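PDB 1JPC: mannose-specific lectin from Galanthus nivalis, which binds alpha-linked mannose, with high affinity for alpha-1,3-linked mannose oligomers, displays antiviral activity and may contribute to plant defence. Local coordinates for residues Gly47-Cys52 / Lys70-Ser75. Residues are numbered along the deposited sequence; the frame is centred on the assembly and turned at random.
Sequences GLSRSC and KPIWAS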
loop_
_atom_site.group_PDB
_atom_site.type_symbol
_atom_site.label_atom_id
_atom_site.label_comp_id
_atom_site.label_asym_id
_atom_site.label_seq_id
_atom_site.Cartn_x
_atom_site.Cartn_y
_atom_site.Cartn_z
ATOM N N GLY A 47 -6.702 -29.023 9.827
ATOM C CA GLY A 47 -6.819 -30.135 10.752
ATOM C C GLY A 47 -5.734 -31.194 10.609
ATOM O O GLY A 47 -5.508 -31.970 11.538
ATOM N N LEU A 48 -5.051 -31.238 9.467
ATOM C CA LEU A 48 -3.985 -32.220 9.260
ATOM C C LEU A 48 -2.756 -31.958 10.135
ATOM O O LEU A 48 -1.884 -32.811 10.245
ATOM C CB LEU A 48 -3.566 -32.281 7.786
ATOM C CG LEU A 48 -4.612 -32.697 6.749
ATOM C CD1 LEU A 48 -3.953 -32.798 5.382
ATOM C CD2 LEU A 48 -5.249 -34.022 7.130
ATOM N N SER A 49 -2.683 -30.780 10.745
ATOM C CA SER A 49 -1.565 -30.410 11.610
ATOM C C SER A 49 -1.837 -29.060 12.258
ATOM O O SER A 49 -2.900 -28.476 12.071
ATOM C CB SER A 49 -0.257 -30.339 10.820
ATOM O OG SER A 49 0.488 -31.539 10.913
ATOM N N ARG A 50 -0.867 -28.564 13.014
ATOM C CA ARG A 50 -0.996 -27.284 13.682
ATOM C C ARG A 50 0.282 -26.515 13.390
ATOM O O ARG A 50 1.334 -27.126 13.159
ATOM C CB ARG A 50 -1.122 -27.490 15.200
ATOM C CG ARG A 50 -2.490 -27.184 15.797
ATOM C CD ARG A 50 -2.776 -25.683 15.812
ATOM N NE ARG A 50 -4.062 -25.363 16.439
ATOM C CZ ARG A 50 -4.193 -24.704 17.589
ATOM N NH1 ARG A 50 -3.116 -24.278 18.244
ATOM N NH2 ARG A 50 -5.401 -24.483 18.099
ATOM N N SER A 51 0.169 -25.192 13.308
ATOM C CA SER A 51 1.309 -24.308 13.097
ATOM C C SER A 51 2.196 -24.550 11.883
ATOM O O SER A 51 3.428 -24.619 11.997
ATOM C CB SER A 51 2.159 -24.289 14.363
ATOM O OG SER A 51 1.323 -24.147 15.503
ATOM N N CYS A 52 1.576 -24.666 10.716
ATOM C CA CYS A 52 2.321 -24.856 9.480
ATOM C C CYS A 52 2.869 -23.513 9.002
ATOM O O CYS A 52 2.439 -22.454 9.464
ATOM C CB CYS A 52 1.408 -25.409 8.393
ATOM S SG CYS A 52 0.936 -27.147 8.596
ATOM N N LYS A 70 7.468 -31.830 7.382
ATOM C CA LYS A 70 6.940 -32.767 6.396
ATOM C C LYS A 70 5.994 -31.942 5.514
ATOM O O LYS A 70 5.208 -31.141 6.029
ATOM C CB LYS A 70 6.129 -33.884 7.068
ATOM C CG LYS A 70 6.751 -34.472 8.314
ATOM C CD LYS A 70 8.036 -35.215 8.009
ATOM C CE LYS A 70 8.659 -35.768 9.284
ATOM N NZ LYS A 70 9.959 -36.449 9.027
ATOM N N PRO A 71 6.096 -32.079 4.178
ATOM C CA PRO A 71 5.225 -31.336 3.253
ATOM C C PRO A 71 3.766 -31.801 3.269
ATOM O O PRO A 71 3.456 -32.943 2.933
ATOM C CB PRO A 71 5.883 -31.582 1.893
ATOM C CG PRO A 71 6.551 -32.912 2.067
ATOM C CD PRO A 71 7.156 -32.784 3.441
ATOM N N ILE A 72 2.880 -30.895 3.666
ATOM C CA ILE A 72 1.444 -31.134 3.753
ATOM C C ILE A 72 0.771 -30.903 2.393
ATOM O O ILE A 72 -0.229 -31.543 2.065
ATOM C CB ILE A 72 0.803 -30.167 4.796
ATOM C CG1 ILE A 72 1.459 -30.351 6.168
ATOM C CG2 ILE A 72 -0.698 -30.366 4.877
ATOM C CD1 ILE A 72 1.374 -31.763 6.725
ATOM N N TRP A 73 1.309 -29.966 1.617
ATOM C CA TRP A 73 0.783 -29.629 0.300
ATOM C C TRP A 73 1.893 -28.938 -0.476
ATOM O O TRP A 73 2.780 -28.323 0.122
ATOM C CB TRP A 73 -0.420 -28.682 0.444
ATOM C CG TRP A 73 -0.994 -28.170 -0.866
ATOM C CD1 TRP A 73 -2.006 -28.731 -1.594
ATOM C CD2 TRP A 73 -0.582 -27.000 -1.589
ATOM N NE1 TRP A 73 -2.244 -27.989 -2.724
ATOM C CE2 TRP A 73 -1.388 -26.922 -2.750
ATOM C CE3 TRP A 73 0.393 -26.012 -1.371
ATOM C CZ2 TRP A 73 -1.251 -25.898 -3.694
ATOM C CZ3 TRP A 73 0.533 -24.994 -2.309
ATOM C CH2 TRP A 73 -0.287 -24.946 -3.459
ATOM N N ALA A 74 1.877 -29.062 -1.796
ATOM C CA ALA A 74 2.885 -28.410 -2.623
ATOM C C ALA A 74 2.279 -28.107 -3.975
ATOM O O ALA A 74 1.285 -28.724 -4.356
ATOM C CB ALA A 74 4.112 -29.284 -2.782
ATOM N N SER A 75 2.815 -27.097 -4.651
ATOM C CA SER A 75 2.330 -26.727 -5.969
ATOM C C SER A 75 2.873 -27.708 -7.006
ATOM O O SER A 75 2.298 -27.850 -8.083
ATOM C CB SER A 75 2.728 -25.289 -6.323
ATOM O OG SER A 75 4.101 -25.043 -6.077
#
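Beside I72, which packs against L48, S49 and C52, the indole of W73 has the backbone N of S75 over one face, 3.9 Å above the ring plane and offset toward its rim; the W73 side chain also touches V64 and T43. In this beta-prism II fold of the bulb-type lectins, the loop that carries the chain from strand 38-42 of one sheet to strand 53-56 of the next packs on the corner at I72 in strand 71-74. The contact is small, 142 Å² in all, and mostly apolar. I72 accounts for about half of it, spreading its branches over three partners. Its chi1 of -58° sets CG1 beside the backbone N and CG2 anti to it, where I72 CG2 meets L48 CD1 at 4.1 Å, the two side chains running past each other in opposite senses. CG1 turns instead to the sulfur, I72 CG1 to C52 SG being 4.1 Å. This sulfur is disulfide-bonded to C29, which ties the loop to the turn between strands 21-25 and 31-35. P71, I72, W73 and A74 line a glycan pocket; I72 thus belongs both to this contact and to the mannose site, its side chain about 6 Å from a bound mannose. I72 CD1 comes within 4.3 Å of S49 OG, whose hydroxyl donates a 2.8 Å hydrogen bond to L48 O, tilted 23° from the carbonyl plane.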